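Long-range contacts in AmbC (Sorangium cellulosum, PDB 5O15), which probably catalyses both the dehydration and the ring-closing step that build an oxygen heterocycle during assembly of the polyketide ambruticin: residues 59-67 with 207-218; 253-261 with 271-279. One frame throughout, in Å; residues are numbered along the deposited sequence.

Contact 1. Residues 59-67 with 207-218; sequences LPGTAFVEL and FGLHPALLDAAL
Thr-62 and Glu-66 lie one turn apart on helix 61-75 at the buried centre of the double hotdog fold; Thr-62 meets the first turn of helix 211-225 and Glu-66 the loop just before it. The axes of the two short helical pieces come within 8.4 Å and cross at 126°.

Three direct hydrogen bonds join the segments. The Glu-66 carboxylate receives two consecutive amides: Leu-209 N meets OE1 at 2.9 Å, nearly straight but from above the carboxylate plane, and Gly-208 N meets OE2 at 2.8 Å on the syn side. A bend at chi2 (66°) turns the carboxylate toward this loop, where OE2 also bonds His-19 NE2 and lies at the ring edge of Phe-207. With an alanine at this place, the amides of Gly-208 and Leu-209 and the His-19 side chain would probably lose their shared acceptor, and the loop could shift against the helix. Thr-62 OG1, set between its own backbone N and carbonyl carbon (chi1 56°), donates to Pro-211 O at 2.8 Å; Asp-215 N reaches that oxygen from the opposite face of its plane.

The same rotamer turns CG2 into the apolar packing: Thr-62 fits as a knob among Pro-211, Leu-214, Asp-215 and Leu-218, its CG2 3.6 Å from Leu-214 CG. Separately, Pro-211 CG presses on the helix backbone at Ala-63 CA, 3.7 Å away, and Val-65 CG1 crosses the Leu-214 side chain at about a right angle.

Water completes the interface. One molecule donates to both Thr-62 O and Leu-209 O. Asp-215 belongs to a sequence matching the HPALLD motif of polyketide synthase dehydratases, whose aspartate lies in the active site of relatives. Its OD2 bonds Gln-219, while its OD1 accepts at 2.9 Å from a second water, which in turn accepts from Thr-62 N at 3.1 Å.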
ATOM      1  N   LEU A  59      -8.833   5.805   3.060  1.00 14.82           N
ATOM      2  CA  LEU A  59      -7.759   5.708   2.094  1.00 15.38           C
ATOM      3  C   LEU A  59      -7.029   4.379   2.305  1.00 15.19           C
ATOM      4  O   LEU A  59      -6.805   3.983   3.442  1.00 16.22           O
ATOM      5  CB  LEU A  59      -6.814   6.901   2.287  1.00 16.28           C
ATOM      6  CG  LEU A  59      -5.808   7.163   1.151  1.00 16.62           C
ATOM      7  CD1 LEU A  59      -6.474   7.621  -0.162  1.00 17.91           C
ATOM      8  CD2 LEU A  59      -4.756   8.119   1.595  1.00 18.65           C
ATOM      9  N   PRO A  60      -6.663   3.650   1.251  1.00 14.85           N
ATOM     10  CA  PRO A  60      -5.853   2.444   1.482  1.00 15.11           C
ATOM     11  C   PRO A  60      -4.523   2.782   2.130  1.00 14.52           C
ATOM     12  O   PRO A  60      -3.882   3.766   1.773  1.00 14.51           O
ATOM     13  CB  PRO A  60      -5.645   1.870   0.076  1.00 16.80           C
ATOM     14  CG  PRO A  60      -5.813   3.020  -0.820  1.00 17.52           C
ATOM     15  CD  PRO A  60      -6.861   3.898  -0.179  1.00 15.69           C
ATOM     16  N   GLY A  61      -4.077   1.938   3.065  1.00 15.37           N
ATOM     17  CA  GLY A  61      -2.770   2.141   3.675  1.00 15.76           C
ATOM     18  C   GLY A  61      -1.612   2.134   2.688  1.00 14.62           C
ATOM     19  O   GLY A  61      -0.565   2.755   2.941  1.00 15.17           O
ATOM     20  N   THR A  62      -1.800   1.459   1.534  1.00 13.66           N
ATOM     21  CA  THR A  62      -0.786   1.533   0.487  1.00 12.70           C
ATOM     22  C   THR A  62      -0.618   2.940  -0.060  1.00 12.65           C
ATOM     23  O   THR A  62       0.423   3.236  -0.656  1.00 13.71           O
ATOM     24  CB  THR A  62      -1.130   0.590  -0.662  1.00 13.49           C
ATOM     25  OG1 THR A  62      -2.436   0.925  -1.118  1.00 13.19           O
ATOM     26  CG2 THR A  62      -1.079  -0.874  -0.247  1.00 14.38           C
ATOM     27  N   ALA A  63      -1.600   3.815   0.135  1.00 12.67           N
ATOM     28  CA  ALA A  63      -1.401   5.208  -0.241  1.00 12.89           C
ATOM     29  C   ALA A  63      -0.394   5.909   0.678  1.00 12.91           C
ATOM     30  O   ALA A  63       0.344   6.794   0.225  1.00 13.81           O
ATOM     31  CB  ALA A  63      -2.706   5.978  -0.200  1.00 14.19           C
ATOM     32  N   PHE A  64      -0.316   5.513   1.955  1.00 13.46           N
ATOM     33  CA  PHE A  64       0.707   6.070   2.842  1.00 14.31           C
ATOM     34  C   PHE A  64       2.074   5.570   2.426  1.00 13.94           C
ATOM     35  O   PHE A  64       3.046   6.317   2.479  1.00 14.34           O
ATOM     36  CB  PHE A  64       0.415   5.715   4.302  1.00 15.57           C
ATOM     37  CG  PHE A  64      -0.904   6.178   4.789  1.00 18.60           C
ATOM     38  CD1 PHE A  64      -1.336   7.477   4.613  1.00 20.26           C
ATOM     39  CD2 PHE A  64      -1.754   5.283   5.410  1.00 20.26           C
ATOM     40  CE1 PHE A  64      -2.604   7.865   5.098  1.00 21.34           C
ATOM     41  CE2 PHE A  64      -2.978   5.664   5.893  1.00 21.99           C
ATOM     42  CZ  PHE A  64      -3.428   6.917   5.688  1.00 22.30           C
ATOM     43  N   VAL A  65       2.160   4.320   1.957  1.00 14.29           N
ATOM     44  CA  VAL A  65       3.406   3.817   1.405  1.00 14.06           C
ATOM     45  C   VAL A  65       3.833   4.639   0.198  1.00 13.37           C
ATOM     46  O   VAL A  65       4.998   5.031   0.071  1.00 13.58           O
ATOM     47  CB  VAL A  65       3.295   2.318   1.101  1.00 14.71           C
ATOM     48  CG1 VAL A  65       4.550   1.814   0.453  1.00 16.53           C
ATOM     49  CG2 VAL A  65       2.988   1.525   2.370  1.00 16.88           C
ATOM     50  N   GLU A  66       2.898   4.892  -0.721  1.00 12.84           N
ATOM     51  CA  GLU A  66       3.178   5.701  -1.899  1.00 13.15           C
ATOM     52  C   GLU A  66       3.671   7.091  -1.506  1.00 13.25           C
ATOM     53  O   GLU A  66       4.631   7.603  -2.095  1.00 13.75           O
ATOM     54  CB  GLU A  66       1.919   5.777  -2.775  1.00 13.89           C
ATOM     55  CG  GLU A  66       1.927   6.860  -3.831  1.00 14.95           C
ATOM     56  CD  GLU A  66       2.960   6.677  -4.943  1.00 16.40           C
ATOM     57  OE1 GLU A  66       3.730   5.696  -4.939  1.00 15.84           O
ATOM     58  OE2 GLU A  66       3.033   7.578  -5.812  1.00 18.29           O
ATOM     59  N   LEU A  67       3.015   7.724  -0.532  1.00 12.97           N
ATOM     60  CA  LEU A  67       3.449   9.053  -0.122  1.00 13.99           C
ATOM     61  C   LEU A  67       4.844   9.010   0.489  1.00 13.71           C
ATOM     62  O   LEU A  67       5.664   9.902   0.237  1.00 14.55           O
ATOM     63  CB  LEU A  67       2.413   9.659   0.835  1.00 14.41           C
ATOM     64  CG  LEU A  67       1.092  10.059   0.144  1.00 15.46           C
ATOM     65  CD1 LEU A  67       0.006  10.306   1.159  1.00 18.50           C
ATOM     66  CD2 LEU A  67       1.308  11.259  -0.760  1.00 17.54           C
ATOM     67  N   PHE A 207       1.866   7.871 -10.658  1.00 17.94           N
ATOM     68  CA  PHE A 207       2.253   7.489  -9.311  1.00 16.77           C
ATOM     69  C   PHE A 207       3.597   6.774  -9.347  1.00 16.22           C
ATOM     70  O   PHE A 207       4.009   6.238 -10.372  1.00 17.61           O
ATOM     71  CB  PHE A 207       1.192   6.558  -8.692  1.00 16.04           C
ATOM     72  CG  PHE A 207      -0.120   7.240  -8.368  1.00 16.51           C
ATOM     73  CD1 PHE A 207      -0.280   7.879  -7.151  1.00 15.93           C
ATOM     74  CD2 PHE A 207      -1.155   7.281  -9.270  1.00 16.50           C
ATOM     75  CE1 PHE A 207      -1.467   8.513  -6.843  1.00 16.34           C
ATOM     76  CE2 PHE A 207      -2.336   7.931  -8.961  1.00 17.90           C
ATOM     77  CZ  PHE A 207      -2.487   8.538  -7.744  1.00 17.15           C
ATOM     78  N   GLY A 208       4.262   6.742  -8.199  1.00 16.26           N
ATOM     79  CA  GLY A 208       5.411   5.873  -8.067  1.00 15.93           C
ATOM     80  C   GLY A 208       4.977   4.419  -8.162  1.00 14.86           C
ATOM     81  O   GLY A 208       5.431   3.667  -9.034  1.00 15.77           O
ATOM     82  N   LEU A 209       4.089   4.014  -7.263  1.00 14.05           N
ATOM     83  CA  LEU A 209       3.405   2.738  -7.338  1.00 13.72           C
ATOM     84  C   LEU A 209       1.952   2.986  -6.968  1.00 13.78           C
ATOM     85  O   LEU A 209       1.636   3.293  -5.813  1.00 13.55           O
ATOM     86  CB  LEU A 209       4.072   1.720  -6.430  1.00 14.86           C
ATOM     87  CG  LEU A 209       3.442   0.331  -6.454  1.00 15.50           C
ATOM     88  CD1 LEU A 209       3.350  -0.252  -7.868  1.00 17.81           C
ATOM     89  CD2 LEU A 209       4.214  -0.594  -5.555  1.00 17.40           C
ATOM     90  N   HIS A 210       1.070   2.900  -7.968  1.00 13.65           N
ATOM     91  CA  HIS A 210      -0.311   3.240  -7.737  1.00 14.03           C
ATOM     92  C   HIS A 210      -0.806   2.464  -6.518  1.00 13.05           C
ATOM     93  O   HIS A 210      -0.673   1.229  -6.466  1.00 13.16           O
ATOM     94  CB  HIS A 210      -1.138   2.835  -8.959  1.00 14.16           C
ATOM     95  CG  HIS A 210      -2.508   3.412  -8.984  1.00 14.22           C
ATOM     96  ND1 HIS A 210      -3.472   3.061  -8.064  1.00 13.77           N
ATOM     97  CD2 HIS A 210      -3.087   4.304  -9.825  1.00 15.52           C
ATOM     98  CE1 HIS A 210      -4.601   3.690  -8.353  1.00 14.28           C
ATOM     99  NE2 HIS A 210      -4.397   4.445  -9.423  1.00 16.09           N
ATOM    100  N   PRO A 211      -1.430   3.126  -5.555  1.00 12.12           N
ATOM    101  CA  PRO A 211      -1.860   2.416  -4.343  1.00 11.93           C
ATOM    102  C   PRO A 211      -2.810   1.273  -4.577  1.00 12.63           C
ATOM    103  O   PRO A 211      -2.801   0.303  -3.808  1.00 12.46           O
ATOM    104  CB  PRO A 211      -2.493   3.544  -3.512  1.00 12.25           C
ATOM    105  CG  PRO A 211      -1.731   4.760  -3.923  1.00 12.65           C
ATOM    106  CD  PRO A 211      -1.495   4.592  -5.407  1.00 13.03           C
ATOM    107  N   ALA A 212      -3.645   1.352  -5.614  1.00 12.30           N
ATOM    108  CA  ALA A 212      -4.544   0.235  -5.883  1.00 12.63           C
ATOM    109  C   ALA A 212      -3.809  -0.977  -6.452  1.00 12.24           C
ATOM    110  O   ALA A 212      -4.270  -2.105  -6.294  1.00 13.57           O
ATOM    111  CB  ALA A 212      -5.677   0.661  -6.819  1.00 14.17           C
ATOM    112  N   LEU A 213      -2.650  -0.762  -7.058  1.00 12.98           N
ATOM    113  CA  LEU A 213      -1.859  -1.857  -7.585  1.00 13.80           C
ATOM    114  C   LEU A 213      -1.084  -2.555  -6.474  1.00 11.95           C
ATOM    115  O   LEU A 213      -1.099  -3.786  -6.379  1.00 13.13           O
ATOM    116  CB  LEU A 213      -0.972  -1.331  -8.715  1.00 14.82           C
ATOM    117  CG  LEU A 213      -0.150  -2.345  -9.477  1.00 14.89           C
ATOM    118  CD1 LEU A 213      -1.029  -3.422 -10.127  1.00 14.06           C
ATOM    119  CD2 LEU A 213       0.640  -1.647 -10.516  1.00 15.91           C
ATOM    120  N   LEU A 214      -0.462  -1.785  -5.553  1.00 12.60           N
ATOM    121  CA  LEU A 214       0.134  -2.444  -4.404  1.00 12.75           C
ATOM    122  C   LEU A 214      -0.946  -3.124  -3.553  1.00 13.12           C
ATOM    123  O   LEU A 214      -0.736  -4.234  -3.054  1.00 13.58           O
ATOM    124  CB  LEU A 214       0.966  -1.453  -3.591  1.00 13.22           C
ATOM    125  CG  LEU A 214       1.644  -2.064  -2.361  1.00 13.36           C
ATOM    126  CD1 LEU A 214       2.603  -3.195  -2.766  1.00 13.78           C
ATOM    127  CD2 LEU A 214       2.424  -0.984  -1.564  1.00 14.20           C
ATOM    128  N   ASP A 215      -2.117  -2.505  -3.420  1.00 13.04           N
ATOM    129  CA  ASP A 215      -3.183  -3.142  -2.657  1.00 12.07           C
ATOM    130  C   ASP A 215      -3.623  -4.471  -3.273  1.00 11.94           C
ATOM    131  O   ASP A 215      -4.038  -5.384  -2.549  1.00 13.14           O
ATOM    132  CB  ASP A 215      -4.379  -2.217  -2.514  1.00 14.40           C
ATOM    133  CG  ASP A 215      -5.368  -2.740  -1.516  1.00 15.23           C
ATOM    134  OD1 ASP A 215      -5.111  -2.603  -0.303  1.00 16.55           O
ATOM    135  OD2 ASP A 215      -6.409  -3.298  -1.921  1.00 16.27           O
ATOM    136  N   ALA A 216      -3.485  -4.618  -4.588  1.00 12.15           N
ATOM    137  CA  ALA A 216      -3.841  -5.885  -5.226  1.00 12.55           C
ATOM    138  C   ALA A 216      -2.969  -7.030  -4.742  1.00 11.92           C
ATOM    139  O   ALA A 216      -3.429  -8.175  -4.689  1.00 11.89           O
ATOM    140  CB  ALA A 216      -3.813  -5.718  -6.747  1.00 13.39           C
ATOM    141  N   ALA A 217      -1.703  -6.764  -4.389  1.00 11.63           N
ATOM    142  CA  ALA A 217      -0.906  -7.821  -3.793  1.00 12.73           C
ATOM    143  C   ALA A 217      -1.498  -8.278  -2.466  1.00 12.60           C
ATOM    144  O   ALA A 217      -1.503  -9.481  -2.151  1.00 13.23           O
ATOM    145  CB  ALA A 217       0.533  -7.372  -3.623  1.00 12.95           C
ATOM    146  N   LEU A 218      -2.002  -7.322  -1.673  1.00 13.11           N
ATOM    147  CA  LEU A 218      -2.694  -7.657  -0.432  1.00 13.30           C
ATOM    148  C   LEU A 218      -3.986  -8.424  -0.702  1.00 12.73           C
ATOM    149  O   LEU A 218      -4.307  -9.370   0.024  1.00 14.29           O
ATOM    150  CB  LEU A 218      -2.999  -6.389   0.368  1.00 13.81           C
ATOM    151  CG  LEU A 218      -1.816  -5.469   0.667  1.00 16.32           C
ATOM    152  CD1 LEU A 218      -2.305  -4.312   1.513  1.00 16.76           C
ATOM    153  CD2 LEU A 218      -0.702  -6.250   1.317  1.00 20.97           C
TER
HETATM  154  O   HOH W   1       1.340   1.936  -3.251  1.00 16.34           O
HETATM  155  O   HOH W   2      -3.902  -0.832   1.602  1.00 21.75           O

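Contact 2. Residues 253-261 with 271-279; sequences AALRARVEV and AASIELADA
The antiparallel beta hairpin of strands 254-261 and 269-277 pairs Arg-256 with Ala-277, Arg-258 with Glu-275 and Glu-260 with Ser-273 as hydrogen-bonded pairs. Six N-H to O=C bonds result, such as Arg-258 N to Glu-275 O at 2.9 Å. In the non-hydrogen-bonded pairs between them, CA-H groups lean on opposing carbonyls, as Val-259 CA does on Ser-273 O at 3.2 Å.

One face is polar. The Arg-258 and Glu-275 side chains run alongside each other in the same direction, and the NH1 edge of the guanidinium meets Glu-275 OE2 at 2.7 Å, in the guanidinium plane and nearly in line with the C-O bond. The arginine runs extended from CG to NE, with CG anti to its backbone N (chi1 179°), which carries NH2 to Glu-260 OE1 at 2.9 Å. This arginine is thus shared by two carboxylates and probably offsets their mutual repulsion. Its NE goes to Tyr-191 OH, while Glu-275 OE1 takes Trp-147 NE1. A water joins Glu-275 OE2, Ser-273 OG and Arg-258 O.

The face with Ala-257, Val-259, Ile-274 and Leu-276 is apolar. Leu-276 sets CD2 against Ala-257 CB at 3.6 Å; Leu-255, near the strand's start, reaches Leu-276 CD1 with its CD1 at 3.8 Å; Val-259 CG1 meets Ala-272 CB. Helix 211-225 packs here, touching Leu-255, Val-261 and Ile-274, as in a hotdog fold, where an antiparallel sheet wraps round a central helix.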
ATOM      1  N   ALA A 253       1.416  -0.247 -14.260  1.00 17.61           N
ATOM      2  CA  ALA A 253      -0.028  -0.450 -14.231  1.00 17.26           C
ATOM      3  C   ALA A 253      -0.429  -1.894 -14.008  1.00 16.31           C
ATOM      4  O   ALA A 253      -1.592  -2.156 -13.674  1.00 16.62           O
ATOM      5  CB  ALA A 253      -0.667   0.035 -15.538  1.00 20.06           C
ATOM      6  N   ALA A 254       0.483  -2.834 -14.234  1.00 14.04           N
ATOM      7  CA  ALA A 254       0.184  -4.249 -14.117  1.00 13.60           C
ATOM      8  C   ALA A 254       1.513  -4.933 -13.853  1.00 13.46           C
ATOM      9  O   ALA A 254       2.543  -4.489 -14.351  1.00 15.84           O
ATOM     10  CB  ALA A 254      -0.499  -4.775 -15.388  1.00 15.79           C
ATOM     11  N   LEU A 255       1.478  -6.030 -13.093  1.00 13.38           N
ATOM     12  CA  LEU A 255       2.670  -6.638 -12.502  1.00 14.23           C
ATOM     13  C   LEU A 255       2.407  -8.099 -12.256  1.00 12.12           C
ATOM     14  O   LEU A 255       1.257  -8.509 -12.113  1.00 13.70           O
ATOM     15  CB  LEU A 255       3.004  -6.017 -11.114  1.00 18.66           C
ATOM     16  CG  LEU A 255       3.279  -4.544 -11.119  1.00 18.77           C
ATOM     17  CD1 LEU A 255       3.252  -3.964  -9.706  1.00 22.77           C
ATOM     18  CD2 LEU A 255       4.685  -4.285 -11.672  1.00 20.64           C
ATOM     19  N   ARG A 256       3.495  -8.850 -12.098  1.00 11.25           N
ATOM     20  CA  ARG A 256       3.456 -10.127 -11.409  1.00 11.88           C
ATOM     21  C   ARG A 256       3.978  -9.944  -9.995  1.00 11.92           C
ATOM     22  O   ARG A 256       4.850  -9.114  -9.745  1.00 12.18           O
ATOM     23  CB  ARG A 256       4.232 -11.211 -12.135  1.00 12.19           C
ATOM     24  CG  ARG A 256       3.496 -11.699 -13.352  1.00 12.56           C
ATOM     25  CD  ARG A 256       4.221 -12.784 -14.081  1.00 11.99           C
ATOM     26  NE  ARG A 256       3.397 -13.259 -15.190  1.00 13.78           N
ATOM     27  CZ  ARG A 256       3.835 -13.980 -16.206  1.00 14.24           C
ATOM     28  NH1 ARG A 256       5.097 -14.360 -16.268  1.00 13.71           N
ATOM     29  NH2 ARG A 256       3.003 -14.352 -17.182  1.00 15.13           N
ATOM     30  N   ALA A 257       3.410 -10.709  -9.062  1.00 11.59           N
ATOM     31  CA  ALA A 257       3.718 -10.597  -7.655  1.00 11.34           C
ATOM     32  C   ALA A 257       4.042 -11.964  -7.090  1.00 10.42           C
ATOM     33  O   ALA A 257       3.437 -12.983  -7.451  1.00 11.05           O
ATOM     34  CB  ALA A 257       2.517 -10.037  -6.897  1.00 12.33           C
ATOM     35  N   ARG A 258       4.962 -11.942  -6.128  1.00 10.95           N
ATOM     36  CA  ARG A 258       5.284 -13.050  -5.252  1.00 11.55           C
ATOM     37  C   ARG A 258       5.107 -12.551  -3.825  1.00 10.84           C
ATOM     38  O   ARG A 258       5.795 -11.609  -3.402  1.00 11.20           O
ATOM     39  CB  ARG A 258       6.711 -13.545  -5.465  1.00 12.72           C
ATOM     40  CG  ARG A 258       7.102 -14.682  -4.566  1.00 14.04           C
ATOM     41  CD  ARG A 258       8.548 -15.077  -4.776  1.00 17.30           C
ATOM     42  NE  ARG A 258       8.912 -16.213  -3.932  1.00 22.13           N
ATOM     43  CZ  ARG A 258       9.485 -16.120  -2.732  1.00 28.74           C
ATOM     44  NH1 ARG A 258       9.800 -14.942  -2.209  1.00 34.04           N
ATOM     45  NH2 ARG A 258       9.770 -17.228  -2.061  1.00 33.46           N
ATOM     46  N   VAL A 259       4.192 -13.151  -3.088  1.00 11.64           N
ATOM     47  CA  VAL A 259       3.884 -12.777  -1.715  1.00 11.69           C
ATOM     48  C   VAL A 259       4.214 -13.997  -0.871  1.00 12.72           C
ATOM     49  O   VAL A 259       3.537 -15.024  -0.949  1.00 13.68           O
ATOM     50  CB  VAL A 259       2.416 -12.364  -1.568  1.00 12.26           C
ATOM     51  CG1 VAL A 259       2.139 -11.960  -0.131  1.00 13.74           C
ATOM     52  CG2 VAL A 259       2.059 -11.249  -2.491  1.00 14.05           C
ATOM     53  N   GLU A 260       5.247 -13.886  -0.054  1.00 12.92           N
ATOM     54  CA  GLU A 260       5.727 -14.987   0.763  1.00 14.64           C
ATOM     55  C   GLU A 260       5.262 -14.802   2.198  1.00 15.44           C
ATOM     56  O   GLU A 260       5.686 -13.862   2.879  1.00 17.02           O
ATOM     57  CB  GLU A 260       7.242 -15.110   0.687  1.00 17.76           C
ATOM     58  CG  GLU A 260       7.755 -16.297   1.464  1.00 26.47           C
ATOM     59  CD  GLU A 260       9.101 -16.771   0.982  1.00 37.54           C
ATOM     60  OE1 GLU A 260       9.244 -17.991   0.738  1.00 44.44           O
ATOM     61  OE2 GLU A 260      10.002 -15.933   0.813  1.00 40.73           O
ATOM     62  N   VAL A 261       4.378 -15.699   2.632  1.00 17.12           N
ATOM     63  CA  VAL A 261       3.755 -15.576   3.937  1.00 19.48           C
ATOM     64  C   VAL A 261       4.711 -16.077   5.005  1.00 21.79           C
ATOM     65  O   VAL A 261       5.296 -17.157   4.879  1.00 23.58           O
ATOM     66  CB  VAL A 261       2.423 -16.336   3.959  1.00 22.62           C
ATOM     67  CG1 VAL A 261       1.730 -16.180   5.278  1.00 25.10           C
ATOM     68  CG2 VAL A 261       1.545 -15.831   2.842  1.00 25.27           C
ATOM     69  N   ALA A 271       1.646 -11.743   8.209  1.00 21.13           N
ATOM     70  CA  ALA A 271       2.880 -11.077   7.812  1.00 21.57           C
ATOM     71  C   ALA A 271       3.405 -11.739   6.550  1.00 18.94           C
ATOM     72  O   ALA A 271       3.290 -12.953   6.385  1.00 20.18           O
ATOM     73  CB  ALA A 271       3.948 -11.125   8.918  1.00 24.65           C
ATOM     74  N   ALA A 272       3.975 -10.939   5.655  1.00 15.87           N
ATOM     75  CA  ALA A 272       4.469 -11.444   4.387  1.00 14.62           C
ATOM     76  C   ALA A 272       5.469 -10.450   3.806  1.00 13.93           C
ATOM     77  O   ALA A 272       5.472  -9.276   4.149  1.00 16.35           O
ATOM     78  CB  ALA A 272       3.318 -11.659   3.411  1.00 15.72           C
ATOM     79  N   SER A 273       6.292 -10.936   2.876  1.00 13.40           N
ATOM     80  CA  SER A 273       7.082 -10.102   1.980  1.00 13.51           C
ATOM     81  C   SER A 273       6.373 -10.022   0.637  1.00 11.90           C
ATOM     82  O   SER A 273       5.586 -10.912   0.272  1.00 12.78           O
ATOM     83  CB  SER A 273       8.497 -10.677   1.776  1.00 16.77           C
ATOM     84  OG  SER A 273       8.435 -11.941   1.113  1.00 17.64           O
ATOM     85  N   ILE A 274       6.656  -8.967  -0.110  1.00 12.31           N
ATOM     86  CA  ILE A 274       6.048  -8.753  -1.421  1.00 12.48           C
ATOM     87  C   ILE A 274       7.135  -8.405  -2.404  1.00 12.53           C
ATOM     88  O   ILE A 274       7.914  -7.470  -2.154  1.00 14.42           O
ATOM     89  CB  ILE A 274       4.998  -7.628  -1.404  1.00 13.29           C
ATOM     90  CG1 ILE A 274       3.889  -7.933  -0.411  1.00 14.80           C
ATOM     91  CG2 ILE A 274       4.445  -7.369  -2.808  1.00 14.31           C
ATOM     92  CD1 ILE A 274       2.944  -6.774  -0.156  1.00 16.53           C
ATOM     93  N   GLU A 275       7.169  -9.089  -3.533  1.00 12.21           N
ATOM     94  CA  GLU A 275       8.074  -8.763  -4.617  1.00 12.39           C
ATOM     95  C   GLU A 275       7.255  -8.590  -5.882  1.00 11.38           C
ATOM     96  O   GLU A 275       6.383  -9.417  -6.166  1.00 12.07           O
ATOM     97  CB  GLU A 275       9.117  -9.849  -4.815  1.00 14.50           C
ATOM     98  CG  GLU A 275      10.023 -10.096  -3.624  1.00 15.98           C
ATOM     99  CD  GLU A 275      10.613 -11.469  -3.781  1.00 21.64           C
ATOM    100  OE1 GLU A 275      11.377 -11.674  -4.749  1.00 21.94           O
ATOM    101  OE2 GLU A 275      10.213 -12.385  -3.019  1.00 24.68           O
ATOM    102  N   LEU A 276       7.552  -7.553  -6.653  1.00 11.44           N
ATOM    103  CA  LEU A 276       6.801  -7.210  -7.857  1.00 11.56           C
ATOM    104  C   LEU A 276       7.733  -7.123  -9.050  1.00 11.36           C
ATOM    105  O   LEU A 276       8.808  -6.521  -8.965  1.00 11.91           O
ATOM    106  CB  LEU A 276       6.081  -5.874  -7.655  1.00 12.69           C
ATOM    107  CG  LEU A 276       5.159  -5.822  -6.438  1.00 13.17           C
ATOM    108  CD1 LEU A 276       4.592  -4.439  -6.221  1.00 17.01           C
ATOM    109  CD2 LEU A 276       4.014  -6.824  -6.555  1.00 14.01           C
ATOM    110  N   ALA A 277       7.293  -7.702 -10.163  1.00 10.88           N
ATOM    111  CA  ALA A 277       8.022  -7.733 -11.412  1.00 10.97           C
ATOM    112  C   ALA A 277       7.173  -7.181 -12.547  1.00 11.28           C
ATOM    113  O   ALA A 277       5.958  -7.392 -12.599  1.00 12.81           O
ATOM    114  CB  ALA A 277       8.446  -9.168 -11.738  1.00 12.11           C
ATOM    115  N   ASP A 278       7.834  -6.513 -13.481  1.00 11.27           N
ATOM    116  CA  ASP A 278       7.179  -5.985 -14.667  1.00 12.20           C
ATOM    117  C   ASP A 278       6.948  -7.063 -15.712  1.00 11.38           C
ATOM    118  O   ASP A 278       7.337  -8.220 -15.552  1.00 12.24           O
ATOM    119  CB  ASP A 278       7.921  -4.771 -15.233  1.00 13.13           C
ATOM    120  CG  ASP A 278       9.250  -5.098 -15.913  1.00 14.25           C
ATOM    121  OD1 ASP A 278       9.482  -6.245 -16.345  1.00 13.55           O
ATOM    122  OD2 ASP A 278      10.055  -4.126 -16.016  1.00 16.65           O
ATOM    123  N   ALA A 279       6.295  -6.659 -16.805  1.00 12.23           N
ATOM    124  CA  ALA A 279       5.899  -7.578 -17.873  1.00 13.14           C
ATOM    125  C   ALA A 279       7.072  -8.209 -18.590  1.00 11.96           C
ATOM    126  O   ALA A 279       6.873  -9.211 -19.280  1.00 12.50           O
ATOM    127  CB  ALA A 279       5.017  -6.835 -18.873  1.00 15.22           C
TER
HETATM  128  O   HOH W   3       4.777  -4.211 -16.296  1.00 27.86           O
HETATM  129  O   HOH W   4       8.000 -12.122  -1.631  1.00 18.91           O
HETATM  130  O   HOH W   5      10.327 -13.549   1.945  1.00 49.39           O

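Helix 211-225 ties the two contacts together. In contact 1 its Leu-214 and the carbonyl of Pro-211 meet helix 61-75, whereas Leu-213, pointing away from that helix, packs on the hairpin of contact 2, Leu-213 CD2 lying 3.6 Å from Leu-255 CD1. A second touch comes from the loop before the helix, Leu-209 CD2 to Leu-276 CD1 at 3.9 Å. The centres are about 13 Å apart: contact 1 sits near the middle of the chain, contact 2 farther out. Only contact 1 includes Asp-215, probably an active-site residue as in related dehydratases; contact 2 backs the same helix from the sheet.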